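Local coordinates for IRMA (Escherichia coli CFT073, PDB 5EK5), which is a secreted virulence-associated protein with a fibronectin-like fold that probably mimics an interleukin receptor, although its exact function is unsettled, at residues I23-F28 and D76-T81; T43-L48 and L56-M61. One frame throughout, in Å; residues are numbered along the deposited sequence.

Contact 1: I23-F28 and D76-T81; sequences ICAYQF and DAFLET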
loop_
_atom_site.group_PDB
_atom_site.type_symbol
_atom_site.label_atom_id
_atom_site.label_comp_id
_atom_site.label_asym_id
_atom_site.label_seq_id
_atom_site.Cartn_x
_atom_site.Cartn_y
_atom_site.Cartn_z
ATOM N N ILE B 23 3.234 21.884 9.970
ATOM C CA ILE B 23 3.478 20.519 10.410
ATOM C C ILE B 23 3.029 19.536 9.338
ATOM O O ILE B 23 1.974 19.711 8.731
ATOM C CB ILE B 23 2.748 20.211 11.736
ATOM C CG1 ILE B 23 3.259 21.124 12.851
ATOM C CG2 ILE B 23 2.942 18.757 12.139
ATOM C CD1 ILE B 23 4.722 20.918 13.182
ATOM N N CYS B 24 3.836 18.509 9.094
ATOM C CA CYS B 24 3.409 17.436 8.215
ATOM C C CYS B 24 3.137 16.210 9.070
ATOM O O CYS B 24 3.946 15.839 9.920
ATOM C CB CYS B 24 4.467 17.134 7.151
ATOM S SG CYS B 24 4.248 18.028 5.592
ATOM N N ALA B 25 1.982 15.595 8.848
ATOM C CA ALA B 25 1.610 14.388 9.564
ATOM C C ALA B 25 1.639 13.215 8.601
ATOM O O ALA B 25 0.802 13.119 7.702
ATOM C CB ALA B 25 0.235 14.536 10.196
ATOM N N TYR B 26 2.614 12.334 8.774
ATOM C CA TYR B 26 2.695 11.146 7.940
ATOM C C TYR B 26 1.897 10.014 8.565
ATOM O O TYR B 26 2.172 9.586 9.686
ATOM C CB TYR B 26 4.153 10.737 7.721
ATOM C CG TYR B 26 5.003 11.867 7.179
ATOM C CD1 TYR B 26 5.028 12.155 5.821
ATOM C CD2 TYR B 26 5.776 12.649 8.029
ATOM C CE1 TYR B 26 5.797 13.187 5.321
ATOM C CE2 TYR B 26 6.549 13.685 7.538
ATOM C CZ TYR B 26 6.557 13.948 6.183
ATOM O OH TYR B 26 7.323 14.976 5.689
ATOM N N GLN B 27 0.903 9.536 7.827
ATOM C CA GLN B 27 0.003 8.509 8.324
ATOM C C GLN B 27 0.506 7.123 7.950
ATOM O O GLN B 27 0.799 6.851 6.781
ATOM C CB GLN B 27 -1.403 8.727 7.764
ATOM C CG GLN B 27 -2.441 7.717 8.229
ATOM C CD GLN B 27 -3.820 8.028 7.684
ATOM O OE1 GLN B 27 -4.034 9.077 7.077
ATOM N NE2 GLN B 27 -4.763 7.118 7.894
ATOM N N PHE B 28 0.601 6.248 8.943
ATOM C CA PHE B 28 1.022 4.884 8.684
ATOM C C PHE B 28 -0.102 3.930 9.063
ATOM O O PHE B 28 -0.712 4.047 10.132
ATOM C CB PHE B 28 2.299 4.551 9.456
ATOM C CG PHE B 28 3.500 5.345 9.015
ATOM C CD1 PHE B 28 3.723 6.622 9.499
ATOM C CD2 PHE B 28 4.400 4.812 8.103
ATOM C CE1 PHE B 28 4.822 7.352 9.090
ATOM C CE2 PHE B 28 5.501 5.539 7.691
ATOM C CZ PHE B 28 5.712 6.810 8.185
ATOM N N ASP B 76 -4.241 2.904 12.525
ATOM C CA ASP B 76 -3.508 3.995 11.894
ATOM C C ASP B 76 -2.738 4.836 12.910
ATOM O O ASP B 76 -3.269 5.200 13.958
ATOM C CB ASP B 76 -4.467 4.875 11.097
ATOM C CG ASP B 76 -5.049 4.156 9.897
ATOM O OD1 ASP B 76 -4.331 3.338 9.284
ATOM O OD2 ASP B 76 -6.234 4.394 9.581
ATOM N N ALA B 77 -1.479 5.124 12.595
ATOM C CA ALA B 77 -0.629 5.942 13.453
ATOM C C ALA B 77 -0.097 7.146 12.684
ATOM O O ALA B 77 0.005 7.112 11.457
ATOM C CB ALA B 77 0.516 5.122 14.002
ATOM N N PHE B 78 0.253 8.205 13.406
ATOM C CA PHE B 78 0.709 9.427 12.758
ATOM C C PHE B 78 2.069 9.884 13.267
ATOM O O PHE B 78 2.337 9.878 14.468
ATOM C CB PHE B 78 -0.332 10.529 12.947
ATOM C CG PHE B 78 -1.626 10.243 12.251
ATOM C CD1 PHE B 78 -2.612 9.495 12.874
ATOM C CD2 PHE B 78 -1.849 10.694 10.962
ATOM C CE1 PHE B 78 -3.801 9.216 12.232
ATOM C CE2 PHE B 78 -3.039 10.424 10.317
ATOM C CZ PHE B 78 -4.015 9.678 10.951
ATOM N N LEU B 79 2.922 10.279 12.330
ATOM C CA LEU B 79 4.243 10.799 12.644
ATOM C C LEU B 79 4.320 12.286 12.314
ATOM O O LEU B 79 4.205 12.676 11.150
ATOM C CB LEU B 79 5.314 10.019 11.880
ATOM C CG LEU B 79 6.760 10.439 12.114
ATOM C CD1 LEU B 79 7.030 10.450 13.598
ATOM C CD2 LEU B 79 7.695 9.477 11.416
ATOM N N GLU B 80 4.486 13.109 13.344
ATOM C CA GLU B 80 4.545 14.559 13.180
ATOM C C GLU B 80 5.956 15.146 13.176
ATOM O O GLU B 80 6.785 14.809 14.021
ATOM C CB GLU B 80 3.743 15.247 14.285
ATOM C CG GLU B 80 2.248 15.016 14.231
ATOM C CD GLU B 80 1.490 16.036 15.058
ATOM O OE1 GLU B 80 1.863 17.230 15.020
ATOM O OE2 GLU B 80 0.527 15.648 15.748
ATOM N N THR B 81 6.213 16.023 12.212
ATOM C CA THR B 81 7.457 16.782 12.166
ATOM C C THR B 81 7.238 18.023 11.307
ATOM O O THR B 81 6.295 18.077 10.519
ATOM C CB THR B 81 8.629 15.961 11.604
ATOM O OG1 THR B 81 9.857 16.674 11.806
ATOM C CG2 THR B 81 8.434 15.699 10.119
#

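Contact 2: T43-L48 and L56-M61; sequences TITLQL and LVTRKM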
loop_
_atom_site.group_PDB
_atom_site.type_symbol
_atom_site.label_atom_id
_atom_site.label_comp_id
_atom_site.label_asym_id
_atom_site.label_seq_id
_atom_site.Cartn_x
_atom_site.Cartn_y
_atom_site.Cartn_z
ATOM N N THR B 43 5.148 1.899 20.711
ATOM C CA THR B 43 5.940 3.112 20.551
ATOM C C THR B 43 7.051 2.882 19.537
ATOM O O THR B 43 7.974 2.104 19.784
ATOM C CB THR B 43 6.563 3.571 21.878
ATOM O OG1 THR B 43 5.522 3.897 22.806
ATOM C CG2 THR B 43 7.439 4.792 21.660
ATOM N N ILE B 44 6.971 3.565 18.401
ATOM C CA ILE B 44 7.912 3.321 17.318
ATOM C C ILE B 44 8.771 4.548 17.028
ATOM O O ILE B 44 8.253 5.640 16.807
ATOM C CB ILE B 44 7.176 2.893 16.037
ATOM C CG1 ILE B 44 6.249 1.709 16.334
ATOM C CG2 ILE B 44 8.169 2.549 14.941
ATOM C CD1 ILE B 44 5.406 1.271 15.161
ATOM N N THR B 45 10.088 4.356 17.041
ATOM C CA THR B 45 11.030 5.434 16.760
ATOM C C THR B 45 11.572 5.354 15.334
ATOM O O THR B 45 12.175 4.352 14.948
ATOM C CB THR B 45 12.205 5.416 17.750
ATOM O OG1 THR B 45 11.703 5.500 19.090
ATOM C CG2 THR B 45 13.129 6.587 17.489
ATOM N N LEU B 46 11.366 6.417 14.564
ATOM C CA LEU B 46 11.754 6.436 13.155
ATOM C C LEU B 46 12.771 7.529 12.830
ATOM O O LEU B 46 12.635 8.666 13.282
ATOM C CB LEU B 46 10.521 6.613 12.267
ATOM C CG LEU B 46 9.458 5.513 12.311
ATOM C CD1 LEU B 46 8.430 5.802 13.400
ATOM C CD2 LEU B 46 8.786 5.360 10.960
ATOM N N GLN B 47 13.789 7.176 12.050
ATOM C CA GLN B 47 14.668 8.169 11.435
ATOM C C GLN B 47 14.099 8.636 10.101
ATOM O O GLN B 47 13.908 7.833 9.188
ATOM C CB GLN B 47 16.076 7.611 11.213
ATOM C CG GLN B 47 16.983 7.640 12.427
ATOM C CD GLN B 47 18.361 7.076 12.124
ATOM O OE1 GLN B 47 18.537 6.314 11.173
ATOM N NE2 GLN B 47 19.347 7.459 12.924
ATOM N N LEU B 48 13.838 9.934 9.984
ATOM C CA LEU B 48 13.389 10.495 8.713
ATOM C C LEU B 48 14.603 10.894 7.887
ATOM O O LEU B 48 15.498 11.582 8.376
ATOM C CB LEU B 48 12.458 11.694 8.920
ATOM C CG LEU B 48 11.015 11.426 9.371
ATOM C CD1 LEU B 48 10.946 10.712 10.716
ATOM C CD2 LEU B 48 10.210 12.711 9.407
ATOM N N LEU B 56 17.517 13.367 8.767
ATOM C CA LEU B 56 17.016 14.709 9.027
ATOM C C LEU B 56 16.645 14.863 10.497
ATOM O O LEU B 56 17.305 15.584 11.244
ATOM C CB LEU B 56 15.806 15.004 8.140
ATOM C CG LEU B 56 16.024 14.792 6.639
ATOM C CD1 LEU B 56 14.707 14.859 5.883
ATOM C CD2 LEU B 56 17.012 15.805 6.088
ATOM N N VAL B 57 15.588 14.170 10.908
ATOM C CA VAL B 57 15.163 14.159 12.302
ATOM C C VAL B 57 14.838 12.742 12.753
ATOM O O VAL B 57 14.617 11.851 11.930
ATOM C CB VAL B 57 13.919 15.045 12.539
ATOM C CG1 VAL B 57 14.281 16.519 12.461
ATOM C CG2 VAL B 57 12.819 14.703 11.545
ATOM N N THR B 58 14.820 12.535 14.064
ATOM C CA THR B 58 14.374 11.267 14.621
ATOM C C THR B 58 13.166 11.518 15.515
ATOM O O THR B 58 13.225 12.318 16.449
ATOM C CB THR B 58 15.485 10.567 15.412
ATOM O OG1 THR B 58 16.567 10.250 14.529
ATOM C CG2 THR B 58 14.964 9.287 16.035
ATOM N N ARG B 59 12.068 10.833 15.221
ATOM C CA ARG B 59 10.811 11.077 15.912
ATOM C C ARG B 59 10.158 9.769 16.342
ATOM O O ARG B 59 10.469 8.700 15.815
ATOM C CB ARG B 59 9.861 11.882 15.023
ATOM C CG ARG B 59 10.362 13.273 14.665
ATOM C CD ARG B 59 10.175 14.233 15.824
ATOM N NE ARG B 59 10.672 15.572 15.523
ATOM C CZ ARG B 59 11.896 16.003 15.817
ATOM N NH1 ARG B 59 12.761 15.197 16.420
ATOM N NH2 ARG B 59 12.257 17.242 15.507
ATOM N N LYS B 60 9.259 9.860 17.314
ATOM C CA LYS B 60 8.553 8.688 17.808
ATOM C C LYS B 60 7.093 8.686 17.378
ATOM O O LYS B 60 6.471 9.737 17.238
ATOM C CB LYS B 60 8.657 8.607 19.332
ATOM C CG LYS B 60 10.042 8.218 19.821
ATOM C CD LYS B 60 10.089 8.069 21.331
ATOM C CE LYS B 60 11.512 7.835 21.812
ATOM N NZ LYS B 60 11.580 7.611 23.283
ATOM N N MET B 61 6.556 7.490 17.172
ATOM C CA MET B 61 5.175 7.318 16.745
ATOM C C MET B 61 4.440 6.353 17.677
ATOM O O MET B 61 4.967 5.297 18.022
ATOM C CB MET B 61 5.141 6.817 15.300
ATOM C CG MET B 61 3.759 6.641 14.709
ATOM S SD MET B 61 3.842 6.224 12.955
ATOM C CE MET B 61 4.509 4.562 13.015
#

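Contact 1: I23-F28 and D76-T81
Gln27 and Phe78 form a non-hydrogen-bonded pair of two antiparallel strands and lie side by side, pointing the same way. With CG anti to the backbone N (chi1 -179°) and the chain extended beyond it, Gln27 lays CB, CG and the amide carbon along the CE2/CZ side of the ring, CG 3.5 Å from Phe78 CE2. The amide plane is tilted 38° to the ring, and NE2 goes on toward Asp76, 3.5 Å from its OD2 without a hydrogen bond; Asp76 OD1 has a long, weak ion pair with Arg29. At the other end of the contact, the Ile23 methyl CG2 lies 3.4 Å from Glu80 OE1.

The reverse face carries Cys24, Tyr26, Phe28, Ala77, Leu79 and Thr81, all buried. Tyr26 receives the methyl of Thr81 at its ring edge, CE2 to CG2 3.8 Å. The Phe28 ring likewise takes Leu79 CB at its edge, 3.9 Å from CE1. Between the faces, three hydrogen-bonded pairs (Cys24-Thr81, Tyr26-Leu79, Phe28-Ala77) exchange six N-H...O bonds; the straightest, Phe28 N to Ala77 O, is 2.7 Å long with 177° at the hydrogen.

Further out, strand 9-19 bonds to the far edge of 23-28 through Ala25 and Gln27, and Cys24 is tied to Cys83 by a disulfide. Leu119 and Ile121 of the second subunit pack on Tyr26 and Phe28. The chemistry is thus two-sided: the face of Ala25, Gln27, Phe78 and Glu80 mixes polar and apolar groups, an exposed ring lying along the Gln27 chain, while the other is mainly apolar and closes against the second sheet and subunit.

Contact 2: T43-L48 and L56-M61
In the beta hairpin of strands 42-49 and 55-63, at one margin of the second sheet of this fibronectin-like fold, Ile44 and Leu46 pack against Met61 on the inward face. Met61 swings CG away from its own amide nitrogen (chi1 -178°). Its unbranched, flexible thioether chain runs beside Ile44 and turns at chi3, so that the methyl CE touches both Ile44 CD1, at 4.0 Å, and Leu46 CD1, which also rests 3.9 Å from Met61 CB. Leu48 CD2 meets Val57 CG2 further along the face.

The outer face is built from residues with both polar and apolar parts. Thr45 and Thr58 bring their methyls together, CG2 to CG2 3.6 Å, and Lys60 lies alongside Thr45, its aliphatic CG 3.3 Å from OG1. Thr43 OG1 is hydrogen-bonded to Glu62. Backbone bonds join the strands, among them Leu46 N to Arg59 O at 2.8 Å, and Leu48 O accepts the N-H of Leu56.

Arg59 starts toward the inward face but then folds back along its own strand: Val57 CB sits over the centre of one guanidinium face, and NH1 donates a bent bond to Thr58 O from above the carbonyl plane, 2.9 Å long with 139° at the hydrogen.

In the fold
Contacts 1 and 2 belong to opposing sheets of one beta sandwich, with centres about 10 Å apart, and the hairpin of contact 2 is nested within the chain between the two strands of contact 1. Their inner faces meet directly. Phe28 CD1 reaches Met61 SD at 3.5 Å, Leu79 CD1 lies 3.5 Å from Arg59 CB, and the Thr81 methyl CG2 is 3.5 Å from Leu48 CD2. Apolar atoms thus join the sheets even where the residue, as with Arg59, ends in a charge. Met61 also meets the backbone of contact 1, its CG lying 3.5 Å from Phe78 O. The two segments of contact 2 touch no other chain of the assembly.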